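Local atomic coordinates of putative cyclohexadienyl dehydrogenase and ADH prephenate dehydrogenase (Rhizobium meliloti, PDB entry 4WJI), a protein that binds NADP and tyrosine and probably catalyses the NAD(P)+-dependent oxidative decarboxylation of prephenate to 4-hydroxyphenylpyruvate in tyrosine biosynthesis. Residues A[17-22]-A[162-167]; A[32-35]-A[41-44]; A[72-77]-A[239-244]; A[236-239]-A[245-248]. One frame throughout, in Å; residues are numbered along the deposited sequence.

Contact 1: residues A[17-22]-A[162-167]; sequences SSIARD and RLFWET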
# COMPACT_ATOMS: atom_id res chain seq x y z
N SER A 17 -9.95 -9.36 -20.29
CA SER A 17 -11.14 -8.53 -20.55
C SER A 17 -10.83 -7.04 -20.70
O SER A 17 -11.60 -6.30 -21.34
CB SER A 17 -12.24 -8.73 -19.50
OG SER A 17 -11.94 -8.08 -18.29
N SER A 18 -9.77 -6.58 -20.05
CA SER A 18 -9.32 -5.21 -20.22
C SER A 18 -8.77 -5.02 -21.64
O SER A 18 -9.03 -4.01 -22.32
CB SER A 18 -8.32 -4.81 -19.12
OG SER A 18 -8.98 -4.78 -17.86
N ILE A 19 -8.01 -6.02 -22.09
CA ILE A 19 -7.51 -6.01 -23.48
C ILE A 19 -8.69 -6.04 -24.45
O ILE A 19 -8.75 -5.25 -25.40
CB ILE A 19 -6.55 -7.18 -23.71
CG1 ILE A 19 -5.28 -6.99 -22.86
CG2 ILE A 19 -6.24 -7.33 -25.17
CD1 ILE A 19 -4.34 -8.16 -22.89
N ALA A 20 -9.66 -6.89 -24.19
CA ALA A 20 -10.84 -6.93 -25.06
C ALA A 20 -11.55 -5.57 -25.18
O ALA A 20 -11.89 -5.14 -26.27
CB ALA A 20 -11.83 -7.99 -24.59
N ARG A 21 -11.71 -4.88 -24.05
CA ARG A 21 -12.40 -3.60 -24.06
C ARG A 21 -11.58 -2.56 -24.82
O ARG A 21 -12.16 -1.75 -25.55
CB ARG A 21 -12.70 -3.15 -22.62
CG ARG A 21 -13.84 -3.93 -21.96
CD ARG A 21 -14.02 -3.50 -20.53
NE ARG A 21 -15.12 -4.15 -19.79
CZ ARG A 21 -15.00 -5.26 -19.06
NH1 ARG A 21 -13.89 -5.97 -19.08
NH2 ARG A 21 -16.01 -5.69 -18.32
N ASP A 22 -10.27 -2.57 -24.65
CA ASP A 22 -9.42 -1.63 -25.39
C ASP A 22 -9.42 -1.89 -26.91
O ASP A 22 -9.43 -0.93 -27.71
CB ASP A 22 -7.98 -1.68 -24.90
CG ASP A 22 -7.78 -1.03 -23.59
OD1 ASP A 22 -8.59 -0.12 -23.21
OD2 ASP A 22 -6.76 -1.40 -22.94
N ARG A 162 4.77 -4.51 -30.22
CA ARG A 162 5.11 -3.20 -29.64
C ARG A 162 4.06 -2.16 -30.04
O ARG A 162 3.56 -1.40 -29.18
CB ARG A 162 6.51 -2.75 -30.06
CG ARG A 162 6.86 -1.34 -29.66
CD ARG A 162 8.26 -0.95 -30.09
NE ARG A 162 9.29 -1.69 -29.39
CZ ARG A 162 9.90 -1.28 -28.28
NH1 ARG A 162 9.61 -0.09 -27.74
NH2 ARG A 162 10.82 -2.04 -27.69
N LEU A 163 3.67 -2.14 -31.32
CA LEU A 163 2.70 -1.16 -31.77
C LEU A 163 1.35 -1.40 -31.06
O LEU A 163 0.67 -0.46 -30.67
CB LEU A 163 2.54 -1.20 -33.29
CG LEU A 163 1.37 -0.40 -33.85
CD1 LEU A 163 1.49 1.09 -33.54
CD2 LEU A 163 1.26 -0.58 -35.34
N PHE A 164 0.98 -2.66 -30.89
CA PHE A 164 -0.28 -3.01 -30.25
C PHE A 164 -0.36 -2.44 -28.81
O PHE A 164 -1.28 -1.70 -28.43
CB PHE A 164 -0.44 -4.51 -30.26
CG PHE A 164 -1.72 -5.01 -29.57
CD1 PHE A 164 -2.95 -4.91 -30.21
CD2 PHE A 164 -1.67 -5.51 -28.30
CE1 PHE A 164 -4.12 -5.40 -29.63
CE2 PHE A 164 -2.86 -5.95 -27.68
CZ PHE A 164 -4.07 -5.90 -28.35
N TRP A 165 0.71 -2.68 -28.05
CA TRP A 165 0.76 -2.18 -26.66
C TRP A 165 0.84 -0.69 -26.58
O TRP A 165 0.22 -0.06 -25.69
CB TRP A 165 1.84 -2.87 -25.86
CG TRP A 165 1.45 -4.24 -25.42
CD1 TRP A 165 1.93 -5.42 -25.87
CD2 TRP A 165 0.41 -4.57 -24.46
NE1 TRP A 165 1.24 -6.48 -25.26
CE2 TRP A 165 0.35 -5.96 -24.36
CE3 TRP A 165 -0.42 -3.80 -23.62
CZ2 TRP A 165 -0.59 -6.61 -23.51
CZ3 TRP A 165 -1.29 -4.44 -22.78
CH2 TRP A 165 -1.37 -5.81 -22.72
N GLU A 166 1.57 -0.07 -27.50
CA GLU A 166 1.60 1.38 -27.57
C GLU A 166 0.22 1.96 -27.84
O GLU A 166 -0.15 2.99 -27.27
CB GLU A 166 2.67 1.87 -28.57
CG GLU A 166 4.09 1.66 -28.08
CD GLU A 166 5.17 2.02 -29.10
OE1 GLU A 166 4.83 2.23 -30.31
OE2 GLU A 166 6.37 2.04 -28.72
N THR A 167 -0.55 1.28 -28.67
CA THR A 167 -1.90 1.74 -29.02
C THR A 167 -2.84 1.63 -27.84
O THR A 167 -3.75 2.44 -27.69
CB THR A 167 -2.41 1.02 -30.26
OG1 THR A 167 -1.43 1.14 -31.31
CG2 THR A 167 -3.75 1.60 -30.68
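Of segment 17-22, only I19 reaches segment 162-167, and it does so with both of its branches. Its longer branch runs to the indole of W165: I19 CD1 lies 3.8 Å from W165 CH2, at the outer rim of the six-membered ring and at a slant to it. The short branch goes to F164 instead, with I19 CG2 4.1 Å from F164 CZ and close to the plane of the phenyl ring, so that the methyl abuts an edge. The first torsion of I19 explains the division of labour: CG1 sits anti to the carbonyl carbon (chi1 -66°) and CG2 anti to the backbone N. The two aromatics also pack on each other, F164 CD2 standing 4.2 Å above the indole plane toward its rim, and F140 meets W165 edge-to-face. All three touching residues are buried, and the contact has no hydrogen bond across it.

The solvent side of helix 155-167 is a different matter, with L163 and E166 exposed. T167 OG1 is held by two partners, donating to L163 O at 2.7 Å from above the carbonyl plane and bonding to Q3 NE2. With I19 also resting on L9 and F164 on I7, the helix after the glycine-rich turn and helix 155-167 pack side by side, both on strand 4-10 of the Rossmann sheet.

Contact 2: residues A[32-35]-A[41-44]; sequences IVVT and TLKR. With NAP (NADP nicotinamide-adenine-dinucleotide phosphate), chain B.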
# COMPACT_ATOMS: atom_id res chain seq x y z
N ILE A 32 -12.94 -10.18 -32.81
CA ILE A 32 -12.43 -10.62 -31.53
C ILE A 32 -13.05 -11.97 -31.20
O ILE A 32 -14.28 -12.12 -31.21
CB ILE A 32 -12.83 -9.64 -30.39
CG1 ILE A 32 -12.45 -8.18 -30.69
CG2 ILE A 32 -12.28 -10.12 -29.06
CD1 ILE A 32 -12.99 -7.16 -29.68
N VAL A 33 -12.19 -12.98 -30.96
CA VAL A 33 -12.67 -14.30 -30.56
C VAL A 33 -12.33 -14.47 -29.11
O VAL A 33 -11.18 -14.28 -28.73
CB VAL A 33 -11.98 -15.42 -31.39
CG1 VAL A 33 -12.58 -16.77 -31.02
CG2 VAL A 33 -12.15 -15.16 -32.89
N VAL A 34 -13.31 -14.88 -28.30
CA VAL A 34 -13.11 -15.07 -26.86
C VAL A 34 -13.28 -16.53 -26.50
O VAL A 34 -14.29 -17.19 -26.89
CB VAL A 34 -14.13 -14.24 -26.06
CG1 VAL A 34 -14.11 -14.58 -24.58
CG2 VAL A 34 -13.82 -12.76 -26.24
N THR A 35 -12.31 -17.02 -25.73
CA THR A 35 -12.42 -18.34 -25.14
C THR A 35 -11.97 -18.30 -23.70
O THR A 35 -11.10 -17.50 -23.33
CB THR A 35 -11.67 -19.41 -25.94
OG1 THR A 35 -12.01 -20.73 -25.50
CG2 THR A 35 -10.22 -19.22 -25.91
N THR A 41 -17.93 -18.30 -17.08
CA THR A 41 -17.17 -17.11 -17.46
C THR A 41 -17.43 -16.75 -18.90
O THR A 41 -17.52 -15.59 -19.25
CB THR A 41 -15.66 -17.32 -17.20
OG1 THR A 41 -15.49 -17.63 -15.82
CG2 THR A 41 -14.85 -16.11 -17.49
N LEU A 42 -17.59 -17.75 -19.75
CA LEU A 42 -17.86 -17.44 -21.17
C LEU A 42 -19.22 -16.73 -21.33
O LEU A 42 -19.32 -15.80 -22.14
CB LEU A 42 -17.78 -18.71 -22.04
CG LEU A 42 -17.75 -18.51 -23.55
CD1 LEU A 42 -16.43 -17.83 -23.95
CD2 LEU A 42 -17.96 -19.82 -24.28
N LYS A 43 -20.22 -17.17 -20.57
CA LYS A 43 -21.52 -16.52 -20.60
C LYS A 43 -21.44 -15.07 -20.15
O LYS A 43 -22.07 -14.20 -20.73
CB LYS A 43 -22.53 -17.28 -19.73
CG LYS A 43 -23.92 -16.61 -19.69
CD LYS A 43 -24.91 -17.36 -18.81
N ARG A 44 -20.68 -14.82 -19.09
CA ARG A 44 -20.50 -13.46 -18.63
C ARG A 44 -19.84 -12.63 -19.70
O ARG A 44 -20.24 -11.48 -19.92
CB ARG A 44 -19.70 -13.43 -17.34
CG ARG A 44 -19.80 -12.11 -16.62
CD ARG A 44 -21.16 -11.85 -15.98
NE ARG A 44 -21.35 -10.41 -15.87
CZ ARG A 44 -22.30 -9.72 -16.48
NH1 ARG A 44 -23.25 -10.32 -17.21
NH2 ARG A 44 -22.35 -8.40 -16.29
PA NAP B . -8.25 -13.68 -13.65
O1A NAP B . -9.01 -12.41 -13.65
O2A NAP B . -8.35 -14.65 -12.52
O5B NAP B . -8.64 -14.48 -14.99
C5B NAP B . -8.22 -15.83 -15.16
C4B NAP B . -8.57 -16.37 -16.54
O4B NAP B . -7.86 -17.59 -16.73
C3B NAP B . -10.03 -16.74 -16.68
O3B NAP B . -10.45 -16.69 -18.03
C2B NAP B . -10.06 -18.19 -16.26
O2B NAP B . -11.10 -18.90 -16.87
C1B NAP B . -8.75 -18.68 -16.83
N9A NAP B . -8.15 -19.88 -16.20
C8A NAP B . -7.89 -20.09 -14.92
N7A NAP B . -7.29 -21.23 -14.67
C5A NAP B . -7.15 -21.81 -15.89
C6A NAP B . -6.60 -23.04 -16.31
N6A NAP B . -6.07 -23.90 -15.42
N1A NAP B . -6.59 -23.29 -17.60
C2A NAP B . -7.11 -22.42 -18.45
N3A NAP B . -7.66 -21.25 -18.15
C4A NAP B . -7.67 -20.98 -16.86
O3 NAP B . -6.69 -13.41 -13.92
PN NAP B . -5.88 -12.17 -14.51
O1N NAP B . -5.70 -11.26 -13.41
O2N NAP B . -6.47 -11.70 -15.76
O5D NAP B . -4.43 -12.84 -14.78
C5D NAP B . -4.12 -13.51 -15.97
C4D NAP B . -2.61 -13.46 -16.19
O4D NAP B . -2.21 -12.11 -16.16
C3D NAP B . -1.83 -14.14 -15.11
O3D NAP B . -0.74 -14.85 -15.68
C2D NAP B . -1.33 -13.02 -14.23
O2D NAP B . -0.12 -13.38 -13.61
C1D NAP B . -1.11 -11.94 -15.29
N1N NAP B . -1.23 -10.55 -14.83
C2N NAP B . -2.09 -10.22 -13.87
C3N NAP B . -2.20 -8.92 -13.43
C7N NAP B . -3.13 -8.49 -12.33
O7N NAP B . -2.93 -7.44 -11.78
N7N NAP B . -4.13 -9.29 -12.02
C4N NAP B . -1.41 -7.98 -14.02
C5N NAP B . -0.55 -8.35 -15.02
C6N NAP B . -0.44 -9.65 -15.41
P2B NAP B . -12.41 -19.35 -16.04
O1X NAP B . -12.85 -18.16 -15.26
O2X NAP B . -13.37 -19.73 -17.12
O3X NAP B . -12.05 -20.49 -15.12
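Strand 29-35 ends close to where helix 39-48 begins, and the backbones are nearest at T35 and L42, whose CA atoms are 6.8 Å apart. No hydrogen bond links the two segments; the strand spends its backbone groups on its neighbours, V33 pairing with strand 4-10 and V34 with R53.

L42 makes the link between them. Its CG is anti to the backbone N (chi1 -167°), which swings the isobutyl group off the helix and back over the strand. One methyl does the touching: L42 CD1 comes to 3.7 Å from V34 O and to 4.0 Å from V34 CG1, lying alongside the valine as the two side chains run past each other in opposite senses. The same methyl, L42 CD1, rests 4.2 Å from T35 CA, on the backbone of the last strand residue. T35 itself turns its CB away from the helix, and its hydroxyl bonds to T55 O across the sheet.

One residue earlier on the helix, T41 faces the cofactor. T41 OG1 donates to O1X of the NADP 2'-phosphate at 2.8 Å, and T41 CB packs 3.3 Å from O2X of the same group. T36, R37 and S38 from the intervening turn also hydrogen-bond to NADP, and S38 shares a hydrogen bond with T41. A hydrophobic strand-helix joint with a phosphate-binding turn between is the second beta-alpha unit of a Rossmann fold, here equipped to recognise the adenosine 2'-phosphate that distinguishes NADP from NAD.

Contact 3: residues A[72-77]-A[239-244]; sequences VPVGAS and CLHNKD. With NAP (NADP nicotinamide-adenine-dinucleotide phosphate), chain B.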
# COMPACT_ATOMS: atom_id res chain seq x y z
N VAL A 72 -3.97 -16.28 -18.69
CA VAL A 72 -4.35 -17.31 -17.71
C VAL A 72 -3.28 -17.38 -16.61
O VAL A 72 -2.16 -16.89 -16.80
CB VAL A 72 -4.50 -18.72 -18.36
CG1 VAL A 72 -5.57 -18.70 -19.47
CG2 VAL A 72 -3.18 -19.28 -18.87
N PRO A 73 -3.58 -17.96 -15.44
CA PRO A 73 -2.53 -18.10 -14.43
C PRO A 73 -1.31 -18.84 -15.01
O PRO A 73 -1.47 -19.73 -15.87
CB PRO A 73 -3.19 -18.90 -13.32
CG PRO A 73 -4.56 -19.12 -13.68
CD PRO A 73 -4.86 -18.57 -15.04
N VAL A 74 -0.11 -18.42 -14.59
CA VAL A 74 1.06 -18.87 -15.33
C VAL A 74 1.28 -20.37 -15.33
O VAL A 74 1.89 -20.92 -16.26
CB VAL A 74 2.38 -18.15 -14.97
CG1 VAL A 74 2.33 -16.68 -15.36
CG2 VAL A 74 2.72 -18.32 -13.50
N GLY A 75 0.78 -21.06 -14.32
CA GLY A 75 0.92 -22.51 -14.30
C GLY A 75 0.11 -23.24 -15.34
O GLY A 75 0.33 -24.44 -15.57
N ALA A 76 -0.81 -22.54 -16.00
CA ALA A 76 -1.65 -23.10 -17.07
C ALA A 76 -1.10 -22.88 -18.48
O ALA A 76 -1.68 -23.33 -19.47
CB ALA A 76 -3.06 -22.54 -16.95
N SER A 77 0.01 -22.17 -18.56
CA SER A 77 0.52 -21.75 -19.86
C SER A 77 0.84 -22.92 -20.78
O SER A 77 0.52 -22.89 -22.01
CB SER A 77 1.81 -20.92 -19.68
OG SER A 77 1.59 -19.76 -18.91
N CYS A 239 4.58 -17.71 -7.24
CA CYS A 239 5.54 -18.22 -6.27
C CYS A 239 6.15 -19.56 -6.71
O CYS A 239 7.33 -19.83 -6.44
CB CYS A 239 4.87 -18.42 -4.90
SG CYS A 239 4.48 -16.88 -4.06
N LEU A 240 5.34 -20.37 -7.35
CA LEU A 240 5.82 -21.69 -7.86
C LEU A 240 6.74 -21.54 -9.07
O LEU A 240 7.61 -22.38 -9.30
CB LEU A 240 4.64 -22.59 -8.25
CG LEU A 240 3.75 -23.08 -7.08
CD1 LEU A 240 2.47 -23.75 -7.58
CD2 LEU A 240 4.52 -23.98 -6.14
N HIS A 241 6.51 -20.52 -9.88
CA HIS A 241 7.19 -20.36 -11.16
C HIS A 241 8.25 -19.27 -11.24
O HIS A 241 8.93 -19.16 -12.25
CB HIS A 241 6.12 -20.22 -12.26
CG HIS A 241 5.43 -21.51 -12.48
ND1 HIS A 241 4.19 -21.84 -11.99
CD2 HIS A 241 5.92 -22.63 -13.06
CE1 HIS A 241 3.93 -23.10 -12.31
NE2 HIS A 241 4.96 -23.60 -12.95
N ASN A 242 8.42 -18.49 -10.18
CA ASN A 242 9.58 -17.59 -10.10
C ASN A 242 10.39 -17.85 -8.83
O ASN A 242 10.91 -16.91 -8.21
CB ASN A 242 9.16 -16.11 -10.16
CG ASN A 242 10.32 -15.19 -10.55
OD1 ASN A 242 11.26 -15.63 -11.20
ND2 ASN A 242 10.21 -13.91 -10.24
N LYS A 243 10.47 -19.12 -8.44
CA LYS A 243 11.03 -19.52 -7.16
C LYS A 243 12.42 -18.95 -6.89
O LYS A 243 12.65 -18.38 -5.81
CB LYS A 243 11.06 -21.08 -7.11
CG LYS A 243 11.76 -21.66 -5.89
CD LYS A 243 11.99 -23.16 -6.15
CE LYS A 243 12.67 -23.81 -5.03
NZ LYS A 243 12.93 -25.23 -5.36
N ASP A 244 13.37 -19.15 -7.79
CA ASP A 244 14.74 -18.82 -7.47
C ASP A 244 14.94 -17.30 -7.24
O ASP A 244 15.57 -16.90 -6.26
CB ASP A 244 15.69 -19.37 -8.54
CG ASP A 244 15.99 -20.88 -8.37
OD1 ASP A 244 15.45 -21.59 -7.46
OD2 ASP A 244 16.81 -21.37 -9.17
PA NAP B . -8.25 -13.68 -13.65
O1A NAP B . -9.01 -12.41 -13.65
O2A NAP B . -8.35 -14.65 -12.52
O5B NAP B . -8.64 -14.48 -14.99
C5B NAP B . -8.22 -15.83 -15.16
C4B NAP B . -8.57 -16.37 -16.54
O4B NAP B . -7.86 -17.59 -16.73
C3B NAP B . -10.03 -16.74 -16.68
O3B NAP B . -10.45 -16.69 -18.03
C2B NAP B . -10.06 -18.19 -16.26
O2B NAP B . -11.10 -18.90 -16.87
C1B NAP B . -8.75 -18.68 -16.83
N9A NAP B . -8.15 -19.88 -16.20
C8A NAP B . -7.89 -20.09 -14.92
N7A NAP B . -7.29 -21.23 -14.67
C5A NAP B . -7.15 -21.81 -15.89
C6A NAP B . -6.60 -23.04 -16.31
N6A NAP B . -6.07 -23.90 -15.42
N1A NAP B . -6.59 -23.29 -17.60
C2A NAP B . -7.11 -22.42 -18.45
N3A NAP B . -7.66 -21.25 -18.15
C4A NAP B . -7.67 -20.98 -16.86
O3 NAP B . -6.69 -13.41 -13.92
PN NAP B . -5.88 -12.17 -14.51
O1N NAP B . -5.70 -11.26 -13.41
O2N NAP B . -6.47 -11.70 -15.76
O5D NAP B . -4.43 -12.84 -14.78
C5D NAP B . -4.12 -13.51 -15.97
C4D NAP B . -2.61 -13.46 -16.19
O4D NAP B . -2.21 -12.11 -16.16
C3D NAP B . -1.83 -14.14 -15.11
O3D NAP B . -0.74 -14.85 -15.68
C2D NAP B . -1.33 -13.02 -14.23
O2D NAP B . -0.12 -13.38 -13.61
C1D NAP B . -1.11 -11.94 -15.29
N1N NAP B . -1.23 -10.55 -14.83
C2N NAP B . -2.09 -10.22 -13.87
C3N NAP B . -2.20 -8.92 -13.43
C7N NAP B . -3.13 -8.49 -12.33
O7N NAP B . -2.93 -7.44 -11.78
N7N NAP B . -4.13 -9.29 -12.02
C4N NAP B . -1.41 -7.98 -14.02
C5N NAP B . -0.55 -8.35 -15.02
C6N NAP B . -0.44 -9.65 -15.41
P2B NAP B . -12.41 -19.35 -16.04
O1X NAP B . -12.85 -18.16 -15.26
O2X NAP B . -13.37 -19.73 -17.12
O3X NAP B . -12.05 -20.49 -15.12
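H241 lays its imidazole against V74 and G75 at the end of helix 232-241. Its CG is anti to the carbonyl carbon (chi1 -70°), and the ring meets the short 3-10 turn obliquely, CE1 first, with H241 CE1 3.7 Å from G75 CA. Nearer the histidine backbone, H241 CB lies 4.1 Å from V74 CG2, the two side chains passing in opposite directions. What fixes the ring rotation is ND1, which is hydrogen-bonded to the backbone O of D237 one turn back along its own helix; S103 and Q107 of helix 102-108 also touch it.

V74 works in two directions. With chi1 at -66°, CG2 falls between the backbone N and the carbonyl carbon, toward the histidine, while CG1 turns to the cofactor, V74 CG1 being 3.6 Å from O3D of the nicotinamide ribose. Segment 72-77 is the turn after strand 67-70 of the Rossmann sheet, a place where such folds meet the dinucleotide, and here it also touches the helix that belongs to the dimerization domain. The ribose hydroxyl O3D donates to V72 O at 2.7 Å. On the adenine side, P73 CD is 3.4 Å from NADP C8A and A76 CB 3.6 Å from NADP C6A, so proline and alanine both pack against the base.

The turn itself is tied by S77, whose OG donates to V74 O at 2.9 Å; S77 N reaches the same oxygen from the same face. Beyond H241 the chain leaves helical geometry at N242, whose ND2 bonds to D181 O and H189 ND1 before helix 243-265 sets off.

Contact 4: residues A[236-239]-A[245-248]; sequences RDVC and AILE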
# COMPACT_ATOMS: atom_id res chain seq x y z
N ARG A 236 -0.27 -18.03 -6.07
CA ARG A 236 0.30 -19.36 -5.90
C ARG A 236 1.20 -19.64 -7.11
O ARG A 236 2.38 -20.05 -6.96
CB ARG A 236 -0.77 -20.42 -5.76
CG ARG A 236 -0.22 -21.84 -5.73
CD ARG A 236 -1.27 -22.86 -6.05
NE ARG A 236 -1.67 -22.77 -7.43
CZ ARG A 236 -2.72 -23.36 -7.96
NH1 ARG A 236 -3.56 -24.04 -7.20
NH2 ARG A 236 -2.94 -23.25 -9.27
N ASP A 237 0.65 -19.45 -8.30
CA ASP A 237 1.43 -19.79 -9.49
C ASP A 237 2.72 -18.95 -9.64
O ASP A 237 3.76 -19.47 -10.05
CB ASP A 237 0.57 -19.72 -10.74
CG ASP A 237 -0.37 -20.90 -10.87
OD1 ASP A 237 -0.48 -21.78 -9.95
OD2 ASP A 237 -0.99 -20.98 -11.99
N VAL A 238 2.65 -17.64 -9.35
CA VAL A 238 3.88 -16.84 -9.42
C VAL A 238 4.96 -17.37 -8.47
O VAL A 238 6.14 -17.46 -8.83
CB VAL A 238 3.56 -15.35 -9.09
CG1 VAL A 238 4.83 -14.55 -8.93
CG2 VAL A 238 2.76 -14.72 -10.19
N CYS A 239 4.58 -17.71 -7.24
CA CYS A 239 5.54 -18.22 -6.27
C CYS A 239 6.15 -19.56 -6.71
O CYS A 239 7.33 -19.83 -6.44
CB CYS A 239 4.87 -18.42 -4.90
SG CYS A 239 4.48 -16.88 -4.06
N ALA A 245 14.34 -16.49 -8.11
CA ALA A 245 14.48 -15.04 -7.96
C ALA A 245 13.76 -14.52 -6.72
O ALA A 245 14.29 -13.66 -6.01
CB ALA A 245 13.97 -14.31 -9.18
N ILE A 246 12.59 -15.09 -6.44
CA ILE A 246 11.87 -14.74 -5.24
C ILE A 246 12.69 -15.07 -3.99
O ILE A 246 12.75 -14.28 -3.03
CB ILE A 246 10.47 -15.41 -5.23
CG1 ILE A 246 9.57 -14.70 -6.26
CG2 ILE A 246 9.86 -15.39 -3.84
CD1 ILE A 246 8.25 -15.38 -6.50
N LEU A 247 13.25 -16.28 -3.93
CA LEU A 247 14.01 -16.69 -2.74
C LEU A 247 15.22 -15.79 -2.56
O LEU A 247 15.56 -15.46 -1.41
CB LEU A 247 14.44 -18.17 -2.84
CG LEU A 247 13.29 -19.15 -2.68
CD1 LEU A 247 13.72 -20.61 -2.95
CD2 LEU A 247 12.63 -19.07 -1.33
N GLU A 248 15.86 -15.37 -3.64
CA GLU A 248 17.01 -14.44 -3.53
C GLU A 248 16.54 -13.11 -2.90
O GLU A 248 17.20 -12.60 -1.95
CB GLU A 248 17.69 -14.17 -4.86
CG GLU A 248 18.85 -13.17 -4.82
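Helices 232-241 and 243-265 follow each other with a break at N242, and across the bend their backbones come closest between C239 and I246, with CA atoms 7.3 Å apart. I246 carries the contact across the bend. Its CG1 is anti to the carbonyl carbon and the chain is then extended (chi2 171°), which carries CD1 out to the preceding helix. There I246 CD1 meets mostly backbone: it is 3.8 Å from V238 O and 3.9 Å from C239 CA. A looser apolar contact joins I246 CD1 to V238 CG1 at 4.3 Å.

V238, C239 and I246 are buried, and nothing polar crosses between the segments. They belong to the helical domain that mediates dimerization in this family; consistent with that role, I264 of the second subunit packs on I246 and L272 of that subunit on C239. Within the chain, I193 and H189 of helix 177-203 lie against I246, while V238 faces S99 and T100, its side chain about 5 Å from the bound NADP.

The polar part of segment 236-239 turns elsewhere. R236 forms a salt bridge with the neighbouring D237, gripping it side-on with both nitrogens converging on a single oxygen, R236 NE 3.0 Å and R236 NH2 2.9 Å from D237 OD1. The oxygen lies 4° from the guanidinium plane, so the arginine presents an edge; NE meets OD1 nearly along the C-O direction, and NH2 comes to its syn side, 29° out of the carboxylate plane. The second oxygen, OD2, accepts from G75 N, giving the carboxylate a partner on each oxygen.

How the contacts relate
Contacts 1 and 4 are buried and purely apolar between their segments, whereas contacts 2 and 3 both also hold NADP; contact 2 is buried too, contact 3 only partly. Contacts 1 and 2 sit in the Rossmann domain and touch each other through A20 and I32, where helix 14-26 leads on to strand 29-35. Contacts 3 and 4 share C239 and helices 232-241 and 243-265, and a probable hydrogen bond from G75 N to D237 OD2 ties them together; both also reach the second subunit. NADP spans contacts 2 and 3, whose centres are about 24 Å apart, with the 2'-phosphate at one and adenine and nicotinamide ribose at the other.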